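Local atomic coordinates of bifunctional GH43-CE protein (Bacteroides eggerthii, PDB entry 6MLY), a protein that probably acts in the breakdown of complex arabinoxylans, joining a family 43 glycoside hydrolase, probably a xylosidase, to a carbohydrate esterase in a single chain. Residues A[520-525]-A[605-610]; A[449-454]-A[512-517]; A[732-735]-A[740-743]; A[761-766]-A[775-780]. All coordinates share one frame; numbering follows the deposited sequence.

Followed from the N terminus, the four contacts lie in series: each closes before the next opens, so none nests or crosses. Contact 2 comes first and ties the loop after strand 441-449 to the segment leaving strand 502-511, across 57 intervening residues. That segment leads almost directly into contact 1, where the first strand of the esterase meets helix 596-610; the centres of contacts 1 and 2 are about 18 Å apart. Contact 3 closes the short loop between strand 727-733 and helix 741-752. Contact 4 then joins strand 757-763 to the C-terminal helix 775-789. Contacts 3 and 4 touch through their neighbouring parallel strands, and contacts 1, 3 and 4 all reach the same mixed sheet.

Contact 1 (A[520-525]-A[605-610]); sequences EDICYA and IRFIRA
The Phe607 ring reaches from the helix into a corner formed by Ile522, Cys523 and Tyr524. One face of the ring is covered by backbone: Tyr524 CA stands 3.9 Å from the ring centroid of Phe607 and 24° off the ring normal, a CH-pi contact offset toward the rim. Nearer the root of the ring, Tyr524 CB packs on Phe607 CG at 3.6 Å. At the far end Ile522 CG2 lies 3.8 Å from Phe607 CZ, and the two side chains cross at about a right angle. The carbonyl Cys523 O comes obliquely to the ring, 3.6 Å from Phe607 CE1. Phe607 attains this reach because its CG is anti to the backbone N (chi1 178°), which carries the ring outward from the helix. Tyr524 turns the other way beyond CB: its ring leaves the phenylalanine, runs against Ala603 and Ala604 of the preceding helical turn, and bonds through OH to Asn585 O. The tyrosine thus meets one helix at two levels, with its backbone and CB on Phe607 and its ring on the turn before. Strand 518-523 pairs antiparallel with strand 533-537, and helix 596-610 packs, through Ile605, Ile608 and Arg609, on Ile622 of strand 621-627. Packing of a helix on the end of the first, antiparallel edge strand and the residue after it belongs to the alpha/beta-hydrolase fold of the esterase.

Contact 2 (A[449-454]-A[512-517]); sequences DFRNKV and DKISDC
Arg451 grips Asp516 end-on in a salt bridge, NH1 and NH2 each taking one carboxylate oxygen. Arg451 NH2 donates to Asp516 OD1 at 2.8 Å, with an N-H...O angle of 157°; this oxygen is met on its syn side and lies near the guanidinium plane. The second bond, from Arg451 NH1 to Asp516 OD2, is also 2.8 Å long but more bent, and the oxygen is approached from above the carboxylate plane. The two flat groups are accordingly twisted 21° apart. Beside the pair, Ile514 CG2 lies 3.7 Å from Arg451 NH1, reaching the guanidinium obliquely.

The next shell is Asp449. Its OD1 forms a 2.7 Å ion pair with Arg451 NE, and its OD2 takes a weak bond from Arg451 NH2. A bend at chi3 (-56°) turns the guanidinium so that the two acids take adjoining sides of it and share NH2. The carboxylates remain 5.1 Å apart, measured from Asp449 OD2 to Asp516 OD1, and the shared positive charge probably offsets their repulsion. A methionine in place of Arg451 would probably leave both acids without their shared counter-charge and Asp516 free to turn. Farther out, Val378 of strand 378-386 touches Asp449, Arg451 and Ile514. Asp449 OD1 also accepts from Arg451 N at 3.3 Å: an Asx turn opening the connection between strands 441-449 and 456-462, in the concanavalin A-like domain, where a salt-bridge network ties this loop to the segment leading into the esterase.

Contact 3 (A[732-735]-A[740-743]); sequences HGEA and PNCQ
Pro740 O is approached by two groups: Gln743 N, which hydrogen-bonds to it at 3.2 Å, and His732 CE1, whose carbon lies 3.3 Å away. The first is a bond of the opening helical turn; the second brings the imidazole of the strand end close beneath that turn, with the oxygen oblique to the ring. One face of the imidazole is occupied by Asn741 CA, 4.1 Å from the ring centroid of His732 and only 12° off the ring normal, a CH-pi contact almost over the centre.

The ring is fixed by one partner just before the helix and one in its first turn. His732 NE2 bonds to Val739 O and His732 ND1 to Ser744 OG, so both ring nitrogens are engaged. With CG anti to the backbone N (chi1 -151°), the side chain extends from the end of strand 727-733 under helix 741-752. A leucine in place of His732 would probably leave Val739 O and Ser744 OG without these partners and the first turn less firmly placed. The neighbouring Cys742 is in a disulfide with Cys687, a second tie on the same turn. The unit is the strand-to-helix junction of a beta-alpha-beta crossover, and its chemistry is consistent with a buried imidazole, bonded at both nitrogens, pinning the end of the loop and the first helical turn; the same loop probably carries the acid of the esterase's Ser-His-Asp triad.

Contact 4 (A[761-766]-A[775-780]); sequences ISVPGG and ENTLKK
This is apolar packing between a strand of the esterase sheet and the C-terminal helix that lies against it. The local axes of strand 761-763 and helix 775-780 run nearly antiparallel, at 164°, with a closest approach of 10.6 Å. Ile761 and Val763, two residues apart, both direct their CB toward the helix. Thr777 sets its methyl against both: Thr777 CG2 lies 3.5 Å from Val763 CG2 and 3.8 Å from Ile761 CG2. Val763 meets the threonine at about a right angle, whereas Ile761 comes in on a slant. One helical turn on, Ile761 CD1 touches Lys780 CD at 3.6 Å, so the extended aliphatic part of the lysine lengthens the apolar surface.

Ile731 of strand 727-733 touches both Ile761 and Thr777. The polar ends of the helix residues have partners outside the two segments: Thr777 OG1 bonds to Asn774 N, just ahead of the helix, while Lys780 NZ reaches back to a salt bridge with Glu759 OE2 on the same strand 757-763. Each of these two side chains is thus divided, carbon on the strand segment and polar tip engaged beyond it. The chemistry implies that methyl and methylene packing joins the two segments, and that the exposed Lys780 adds a salt bridge to the same strand.

Contact 1 (A[520-525]-A[605-610])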
loop_
_atom_site.group_PDB
_atom_site.type_symbol
_atom_site.label_atom_id
_atom_site.label_comp_id
_atom_site.label_asym_id
_atom_site.label_seq_id
_atom_site.Cartn_x
_atom_site.Cartn_y
_atom_site.Cartn_z
ATOM N N GLU A 520 -5.379 8.304 -0.514
ATOM C CA GLU A 520 -6.220 7.933 -1.646
ATOM C C GLU A 520 -7.391 7.077 -1.151
ATOM O O GLU A 520 -7.382 6.599 -0.021
ATOM C CB GLU A 520 -5.397 7.214 -2.715
ATOM C CG GLU A 520 -4.366 8.111 -3.377
ATOM C CD GLU A 520 -3.633 7.491 -4.563
ATOM O OE1 GLU A 520 -4.269 6.720 -5.316
ATOM O OE2 GLU A 520 -2.419 7.772 -4.723
ATOM N N ASP A 521 -8.394 6.915 -2.020
ATOM C CA ASP A 521 -9.612 6.147 -1.757
ATOM C C ASP A 521 -10.147 6.461 -0.352
ATOM O O ASP A 521 -10.362 5.556 0.451
ATOM C CB ASP A 521 -9.365 4.649 -1.965
ATOM C CG ASP A 521 -9.370 4.222 -3.424
ATOM O OD1 ASP A 521 -10.299 4.626 -4.147
ATOM O OD2 ASP A 521 -8.449 3.482 -3.825
ATOM N N ILE A 522 -10.354 7.752 -0.074
ATOM C CA ILE A 522 -11.052 8.220 1.121
ATOM C C ILE A 522 -12.536 8.357 0.758
ATOM O O ILE A 522 -12.861 8.872 -0.307
ATOM C CB ILE A 522 -10.463 9.555 1.626
ATOM C CG1 ILE A 522 -9.008 9.412 2.091
ATOM C CG2 ILE A 522 -11.341 10.169 2.709
ATOM C CD1 ILE A 522 -8.848 8.865 3.493
ATOM N N CYS A 523 -13.417 7.891 1.650
ATOM C CA CYS A 523 -14.871 7.985 1.473
ATOM C C CYS A 523 -15.358 9.335 2.020
ATOM O O CYS A 523 -15.142 9.645 3.189
ATOM C CB CYS A 523 -15.587 6.839 2.182
ATOM S SG CYS A 523 -14.637 5.294 2.238
ATOM N N TYR A 524 -16.002 10.141 1.168
ATOM C CA TYR A 524 -16.481 11.475 1.580
ATOM C C TYR A 524 -17.953 11.404 2.011
ATOM O O TYR A 524 -18.435 12.302 2.704
ATOM C CB TYR A 524 -16.210 12.526 0.498
ATOM C CG TYR A 524 -16.829 12.274 -0.853
ATOM C CD1 TYR A 524 -18.170 12.531 -1.086
ATOM C CD2 TYR A 524 -16.062 11.824 -1.915
ATOM C CE1 TYR A 524 -18.740 12.322 -2.331
ATOM C CE2 TYR A 524 -16.615 11.619 -3.169
ATOM C CZ TYR A 524 -17.959 11.868 -3.380
ATOM O OH TYR A 524 -18.505 11.661 -4.615
ATOM N N ALA A 525 -18.653 10.344 1.585
ATOM C CA ALA A 525 -19.901 9.899 2.202
ATOM C C ALA A 525 -19.585 8.710 3.115
ATOM O O ALA A 525 -18.436 8.258 3.153
ATOM C CB ALA A 525 -20.902 9.530 1.136
ATOM N N ILE A 605 -17.142 18.469 -1.256
ATOM C CA ILE A 605 -16.705 19.787 -0.769
ATOM C C ILE A 605 -17.074 19.922 0.716
ATOM O O ILE A 605 -16.259 20.378 1.529
ATOM C CB ILE A 605 -17.306 20.922 -1.628
ATOM C CG1 ILE A 605 -16.865 20.818 -3.091
ATOM C CG2 ILE A 605 -16.959 22.283 -1.043
ATOM C CD1 ILE A 605 -17.793 21.517 -4.068
ATOM N N ARG A 606 -18.309 19.535 1.058
ATOM C CA ARG A 606 -18.778 19.525 2.443
ATOM C C ARG A 606 -17.792 18.727 3.304
ATOM O O ARG A 606 -17.443 19.155 4.396
ATOM C CB ARG A 606 -20.186 18.930 2.544
ATOM C CG ARG A 606 -21.311 19.924 2.304
ATOM C CD ARG A 606 -22.671 19.316 2.581
ATOM N NE ARG A 606 -22.944 18.155 1.744
ATOM C CZ ARG A 606 -23.907 18.091 0.832
ATOM N NH1 ARG A 606 -24.811 19.051 0.767
ATOM N NH2 ARG A 606 -23.972 17.072 -0.007
ATOM N N PHE A 607 -17.344 17.579 2.785
ATOM C CA PHE A 607 -16.423 16.701 3.501
ATOM C C PHE A 607 -15.100 17.428 3.785
ATOM O O PHE A 607 -14.556 17.324 4.887
ATOM C CB PHE A 607 -16.182 15.413 2.709
ATOM C CG PHE A 607 -15.196 14.471 3.347
ATOM C CD1 PHE A 607 -15.601 13.581 4.329
ATOM C CD2 PHE A 607 -13.859 14.488 2.980
ATOM C CE1 PHE A 607 -14.692 12.718 4.922
ATOM C CE2 PHE A 607 -12.953 13.623 3.577
ATOM C CZ PHE A 607 -13.370 12.741 4.544
ATOM N N ILE A 608 -14.600 18.149 2.776
ATOM C CA ILE A 608 -13.295 18.811 2.808
ATOM C C ILE A 608 -13.239 19.820 3.962
ATOM O O ILE A 608 -12.222 19.921 4.641
ATOM C CB ILE A 608 -12.999 19.471 1.443
ATOM C CG1 ILE A 608 -12.666 18.423 0.379
ATOM C CG2 ILE A 608 -11.909 20.530 1.544
ATOM C CD1 ILE A 608 -11.557 17.470 0.772
ATOM N N ARG A 609 -14.323 20.576 4.150
ATOM C CA ARG A 609 -14.370 21.618 5.165
ATOM C C ARG A 609 -14.441 20.954 6.543
ATOM O O ARG A 609 -13.733 21.346 7.467
ATOM C CB ARG A 609 -15.551 22.564 4.912
ATOM C CG ARG A 609 -15.369 23.476 3.702
ATOM C CD ARG A 609 -16.170 24.764 3.783
ATOM N NE ARG A 609 -15.782 25.723 2.759
ATOM C CZ ARG A 609 -16.258 25.744 1.512
ATOM N NH1 ARG A 609 -17.061 24.780 1.094
ATOM N NH2 ARG A 609 -15.928 26.725 0.683
ATOM N N ALA A 610 -15.280 19.920 6.647
ATOM C CA ALA A 610 -15.582 19.253 7.900
ATOM C C ALA A 610 -14.345 18.517 8.434
ATOM O O ALA A 610 -14.184 18.378 9.651
ATOM C CB ALA A 610 -16.740 18.308 7.696
#

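Contact 2 (A[449-454]-A[512-517])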
loop_
_atom_site.group_PDB
_atom_site.type_symbol
_atom_site.label_atom_id
_atom_site.label_comp_id
_atom_site.label_asym_id
_atom_site.label_seq_id
_atom_site.Cartn_x
_atom_site.Cartn_y
_atom_site.Cartn_z
ATOM N N ASP A 449 0.668 2.653 4.953
ATOM C CA ASP A 449 -0.202 3.050 6.055
ATOM C C ASP A 449 -1.006 1.822 6.491
ATOM O O ASP A 449 -1.944 1.407 5.801
ATOM C CB ASP A 449 -1.118 4.227 5.693
ATOM C CG ASP A 449 -1.771 4.873 6.906
ATOM O OD1 ASP A 449 -1.275 4.636 8.024
ATOM O OD2 ASP A 449 -2.768 5.601 6.737
ATOM N N PHE A 450 -0.590 1.239 7.621
ATOM C CA PHE A 450 -1.288 0.136 8.268
ATOM C C PHE A 450 -2.198 0.679 9.381
ATOM O O PHE A 450 -3.053 -0.049 9.872
ATOM C CB PHE A 450 -0.280 -0.895 8.791
ATOM C CG PHE A 450 0.646 -1.461 7.738
ATOM C CD1 PHE A 450 0.176 -2.354 6.782
ATOM C CD2 PHE A 450 1.985 -1.100 7.692
ATOM C CE1 PHE A 450 1.022 -2.875 5.812
ATOM C CE2 PHE A 450 2.829 -1.622 6.721
ATOM C CZ PHE A 450 2.346 -2.506 5.782
ATOM N N ARG A 451 -2.028 1.958 9.751
ATOM C CA ARG A 451 -2.822 2.610 10.812
ATOM C C ARG A 451 -4.286 2.172 10.695
ATOM O O ARG A 451 -4.951 2.488 9.711
ATOM C CB ARG A 451 -2.752 4.140 10.717
ATOM C CG ARG A 451 -1.403 4.745 11.085
ATOM C CD ARG A 451 -1.331 6.262 10.960
ATOM N NE ARG A 451 -1.682 6.747 9.629
ATOM C CZ ARG A 451 -1.042 7.710 8.975
ATOM N NH1 ARG A 451 -0.031 8.347 9.540
ATOM N NH2 ARG A 451 -1.411 8.020 7.747
ATOM N N ASN A 452 -4.767 1.435 11.701
ATOM C CA ASN A 452 -6.152 0.953 11.753
ATOM C C ASN A 452 -6.473 0.184 10.461
ATOM O O ASN A 452 -7.569 0.290 9.915
ATOM C CB ASN A 452 -7.135 2.100 12.024
ATOM C CG ASN A 452 -6.994 2.701 13.409
ATOM O OD1 ASN A 452 -7.987 2.909 14.104
ATOM N ND2 ASN A 452 -5.767 2.982 13.824
ATOM N N LYS A 453 -5.483 -0.577 9.980
ATOM C CA LYS A 453 -5.613 -1.550 8.891
ATOM C C LYS A 453 -6.162 -0.903 7.614
ATOM O O LYS A 453 -6.844 -1.575 6.841
ATOM C CB LYS A 453 -6.489 -2.726 9.345
ATOM C CG LYS A 453 -5.745 -3.818 10.107
ATOM C CD LYS A 453 -6.507 -4.382 11.286
ATOM C CE LYS A 453 -6.579 -3.417 12.451
ATOM N NZ LYS A 453 -7.051 -4.080 13.689
ATOM N N VAL A 454 -5.831 0.373 7.372
ATOM C CA VAL A 454 -6.237 1.045 6.127
ATOM C C VAL A 454 -5.505 0.361 4.958
ATOM O O VAL A 454 -6.083 0.187 3.884
ATOM C CB VAL A 454 -6.020 2.575 6.159
ATOM C CG1 VAL A 454 -6.836 3.238 7.262
ATOM C CG2 VAL A 454 -4.553 2.972 6.263
ATOM N N ASP A 512 10.476 4.678 9.994
ATOM C CA ASP A 512 9.173 4.412 10.627
ATOM C C ASP A 512 8.323 5.689 10.604
ATOM O O ASP A 512 7.245 5.733 11.203
ATOM C CB ASP A 512 9.331 3.866 12.050
ATOM C CG ASP A 512 10.252 4.675 12.952
ATOM O OD1 ASP A 512 10.041 5.898 13.074
ATOM O OD2 ASP A 512 11.174 4.065 13.534
ATOM N N LYS A 513 8.834 6.720 9.925
ATOM C CA LYS A 513 8.093 7.928 9.629
ATOM C C LYS A 513 7.237 7.691 8.378
ATOM O O LYS A 513 7.366 6.669 7.694
ATOM C CB LYS A 513 9.060 9.103 9.444
ATOM N N ILE A 514 6.348 8.652 8.111
ATOM C CA ILE A 514 5.542 8.736 6.882
ATOM C C ILE A 514 5.310 10.221 6.566
ATOM O O ILE A 514 5.253 11.051 7.472
ATOM C CB ILE A 514 4.221 7.946 7.032
ATOM C CG1 ILE A 514 3.467 7.842 5.702
ATOM C CG2 ILE A 514 3.343 8.530 8.135
ATOM C CD1 ILE A 514 2.283 6.900 5.735
ATOM N N SER A 515 5.193 10.545 5.274
ATOM C CA SER A 515 4.979 11.935 4.820
ATOM C C SER A 515 3.571 12.414 5.200
ATOM O O SER A 515 3.411 13.500 5.759
ATOM C CB SER A 515 5.212 12.072 3.338
ATOM O OG SER A 515 4.223 11.367 2.600
ATOM N N ASP A 516 2.566 11.584 4.902
ATOM C CA ASP A 516 1.166 11.957 5.024
ATOM C C ASP A 516 0.959 13.215 4.171
ATOM O O ASP A 516 0.537 14.252 4.672
ATOM C CB ASP A 516 0.744 12.135 6.490
ATOM C CG ASP A 516 -0.122 11.018 7.060
ATOM O OD1 ASP A 516 -0.756 10.286 6.265
ATOM O OD2 ASP A 516 -0.177 10.903 8.306
ATOM N N CYS A 517 1.338 13.099 2.892
ATOM C CA CYS A 517 1.063 14.069 1.837
ATOM C C CYS A 517 0.195 13.412 0.756
ATOM O O CYS A 517 0.058 13.949 -0.337
ATOM C CB CYS A 517 2.353 14.572 1.195
ATOM S SG CYS A 517 3.546 15.264 2.369
#

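Contact 3 (A[732-735]-A[740-743])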
loop_
_atom_site.group_PDB
_atom_site.type_symbol
_atom_site.label_atom_id
_atom_site.label_comp_id
_atom_site.label_asym_id
_atom_site.label_seq_id
_atom_site.Cartn_x
_atom_site.Cartn_y
_atom_site.Cartn_z
ATOM N N HIS A 732 -11.297 26.362 -24.168
ATOM C CA HIS A 732 -11.879 25.503 -25.200
ATOM C C HIS A 732 -11.117 25.639 -26.521
ATOM O O HIS A 732 -10.849 26.747 -26.983
ATOM C CB HIS A 732 -13.362 25.835 -25.421
ATOM C CG HIS A 732 -14.163 24.669 -25.889
ATOM N ND1 HIS A 732 -15.338 24.289 -25.275
ATOM C CD2 HIS A 732 -13.951 23.778 -26.881
ATOM C CE1 HIS A 732 -15.822 23.223 -25.877
ATOM N NE2 HIS A 732 -14.988 22.888 -26.863
ATOM N N GLY A 733 -10.814 24.492 -27.136
ATOM C CA GLY A 733 -10.173 24.425 -28.442
ATOM C C GLY A 733 -11.140 24.747 -29.571
ATOM O O GLY A 733 -12.357 24.609 -29.413
ATOM N N GLU A 734 -10.580 25.166 -30.715
ATOM C CA GLU A 734 -11.332 25.544 -31.914
ATOM C C GLU A 734 -11.631 24.317 -32.789
ATOM O O GLU A 734 -12.426 24.405 -33.715
ATOM C CB GLU A 734 -10.543 26.579 -32.718
ATOM C CG GLU A 734 -10.487 27.951 -32.068
ATOM C CD GLU A 734 -9.962 29.054 -32.972
ATOM O OE1 GLU A 734 -8.917 28.841 -33.623
ATOM O OE2 GLU A 734 -10.612 30.118 -33.036
ATOM N N ALA A 735 -10.986 23.182 -32.488
ATOM C CA ALA A 735 -11.136 21.925 -33.238
ATOM C C ALA A 735 -11.500 20.775 -32.281
ATOM O O ALA A 735 -10.937 19.681 -32.362
ATOM C CB ALA A 735 -9.864 21.641 -33.999
ATOM N N PRO A 740 -18.519 21.042 -29.011
ATOM C CA PRO A 740 -18.198 22.224 -29.808
ATOM C C PRO A 740 -17.828 23.489 -29.014
ATOM O O PRO A 740 -18.365 23.732 -27.934
ATOM C CB PRO A 740 -19.480 22.491 -30.616
ATOM C CG PRO A 740 -20.569 21.745 -29.872
ATOM C CD PRO A 740 -19.874 20.541 -29.279
ATOM N N ASN A 741 -16.868 24.234 -29.580
ATOM C CA ASN A 741 -16.567 25.669 -29.370
ATOM C C ASN A 741 -17.716 26.421 -28.679
ATOM O O ASN A 741 -17.516 27.017 -27.615
ATOM C CB ASN A 741 -16.282 26.341 -30.722
ATOM C CG ASN A 741 -15.279 27.472 -30.650
ATOM O OD1 ASN A 741 -14.160 27.297 -30.170
ATOM N ND2 ASN A 741 -15.658 28.628 -31.159
ATOM N N CYS A 742 -18.899 26.402 -29.313
ATOM C CA CYS A 742 -20.032 27.289 -28.992
ATOM C C CYS A 742 -20.444 27.167 -27.516
ATOM O O CYS A 742 -20.797 28.164 -26.895
ATOM C CB CYS A 742 -21.220 27.074 -29.935
ATOM S SG CYS A 742 -21.906 25.392 -30.021
ATOM N N GLN A 743 -20.375 25.955 -26.959
ATOM C CA GLN A 743 -20.800 25.677 -25.571
ATOM C C GLN A 743 -20.067 26.589 -24.577
ATOM O O GLN A 743 -20.699 27.249 -23.747
ATOM C CB GLN A 743 -20.555 24.206 -25.237
ATOM C CG GLN A 743 -21.524 23.272 -25.939
ATOM C CD GLN A 743 -22.932 23.441 -25.430
ATOM O OE1 GLN A 743 -23.161 23.676 -24.243
ATOM N NE2 GLN A 743 -23.892 23.322 -26.333
#

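Contact 4 (A[761-766]-A[775-780])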
loop_
_atom_site.group_PDB
_atom_site.type_symbol
_atom_site.label_atom_id
_atom_site.label_comp_id
_atom_site.label_asym_id
_atom_site.label_seq_id
_atom_site.Cartn_x
_atom_site.Cartn_y
_atom_site.Cartn_z
ATOM N N ILE A 761 -10.437 31.592 -23.019
ATOM C CA ILE A 761 -9.203 31.187 -23.716
ATOM C C ILE A 761 -9.545 30.240 -24.871
ATOM O O ILE A 761 -10.029 29.137 -24.654
ATOM C CB ILE A 761 -8.194 30.550 -22.745
ATOM C CG1 ILE A 761 -7.865 31.496 -21.588
ATOM C CG2 ILE A 761 -6.943 30.107 -23.491
ATOM C CD1 ILE A 761 -6.952 30.901 -20.545
ATOM N N SER A 762 -9.242 30.691 -26.095
ATOM C CA SER A 762 -9.574 29.994 -27.324
ATOM C C SER A 762 -8.286 29.493 -27.990
ATOM O O SER A 762 -7.613 30.253 -28.693
ATOM C CB SER A 762 -10.369 30.901 -28.232
ATOM O OG SER A 762 -11.033 30.159 -29.242
ATOM N N VAL A 763 -7.947 28.220 -27.747
ATOM C CA VAL A 763 -6.731 27.595 -28.287
ATOM C C VAL A 763 -6.948 27.294 -29.772
ATOM O O VAL A 763 -7.870 26.560 -30.122
ATOM C CB VAL A 763 -6.353 26.325 -27.495
ATOM C CG1 VAL A 763 -5.184 25.578 -28.118
ATOM C CG2 VAL A 763 -6.053 26.641 -26.036
ATOM N N PRO A 764 -6.126 27.851 -30.695
ATOM C CA PRO A 764 -6.268 27.558 -32.124
ATOM C C PRO A 764 -6.002 26.087 -32.486
ATOM O O PRO A 764 -6.614 25.569 -33.421
ATOM C CB PRO A 764 -5.237 28.470 -32.813
ATOM C CG PRO A 764 -4.906 29.524 -31.775
ATOM C CD PRO A 764 -5.056 28.827 -30.438
ATOM N N GLY A 765 -5.090 25.440 -31.754
ATOM C CA GLY A 765 -4.819 24.009 -31.910
ATOM C C GLY A 765 -6.100 23.188 -31.911
ATOM O O GLY A 765 -6.479 22.621 -32.937
ATOM N N GLY A 766 -6.762 23.134 -30.750
ATOM C CA GLY A 766 -8.069 22.518 -30.611
ATOM C C GLY A 766 -7.970 21.119 -30.039
ATOM O O GLY A 766 -7.011 20.798 -29.338
ATOM N N GLU A 775 1.250 24.012 -21.944
ATOM C CA GLU A 775 2.050 24.770 -20.981
ATOM C C GLU A 775 1.326 26.056 -20.579
ATOM O O GLU A 775 1.145 26.318 -19.390
ATOM C CB GLU A 775 3.409 25.138 -21.578
ATOM C CG GLU A 775 4.339 23.956 -21.770
ATOM C CD GLU A 775 5.743 24.339 -22.209
ATOM O OE1 GLU A 775 5.907 25.446 -22.766
ATOM O OE2 GLU A 775 6.672 23.533 -21.986
ATOM N N ASN A 776 0.914 26.832 -21.589
ATOM C CA ASN A 776 0.425 28.202 -21.420
ATOM C C ASN A 776 -0.966 28.184 -20.771
ATOM O O ASN A 776 -1.210 28.925 -19.815
ATOM C CB ASN A 776 0.424 28.960 -22.750
ATOM C CG ASN A 776 1.757 28.900 -23.471
ATOM O OD1 ASN A 776 1.804 28.691 -24.682
ATOM N ND2 ASN A 776 2.848 29.067 -22.741
ATOM N N THR A 777 -1.861 27.336 -21.296
ATOM C CA THR A 777 -3.230 27.201 -20.777
ATOM C C THR A 777 -3.177 26.707 -19.326
ATOM O O THR A 777 -3.883 27.230 -18.461
ATOM C CB THR A 777 -4.090 26.291 -21.668
ATOM O OG1 THR A 777 -3.267 25.318 -22.313
ATOM C CG2 THR A 777 -4.848 27.059 -22.727
ATOM N N LEU A 778 -2.323 25.709 -19.075
ATOM C CA LEU A 778 -2.128 25.144 -17.736
ATOM C C LEU A 778 -1.667 26.250 -16.776
ATOM O O LEU A 778 -2.253 26.431 -15.716
ATOM C CB LEU A 778 -1.106 24.002 -17.816
ATOM C CG LEU A 778 -1.124 22.993 -16.666
ATOM C CD1 LEU A 778 -2.357 22.101 -16.736
ATOM C CD2 LEU A 778 0.140 22.146 -16.678
ATOM N N LYS A 779 -0.640 27.005 -17.182
ATOM C CA LYS A 779 -0.016 28.042 -16.349
ATOM C C LYS A 779 -1.038 29.126 -15.968
ATOM O O LYS A 779 -0.941 29.715 -14.887
ATOM C CB LYS A 779 1.182 28.660 -17.080
ATOM C CG LYS A 779 2.088 29.545 -16.229
ATOM C CD LYS A 779 2.622 30.755 -16.973
ATOM C CE LYS A 779 3.545 31.618 -16.138
ATOM N NZ LYS A 779 2.829 32.297 -15.030
ATOM N N LYS A 780 -2.006 29.398 -16.852
ATOM C CA LYS A 780 -3.013 30.423 -16.593
ATOM C C LYS A 780 -4.001 29.938 -15.528
ATOM O O LYS A 780 -4.504 30.742 -14.749
ATOM C CB LYS A 780 -3.731 30.824 -17.882
ATOM C CG LYS A 780 -3.017 31.906 -18.680
ATOM C CD LYS A 780 -3.646 32.173 -20.016
ATOM C CE LYS A 780 -2.966 33.291 -20.772
ATOM N NZ LYS A 780 -3.687 33.589 -22.031
#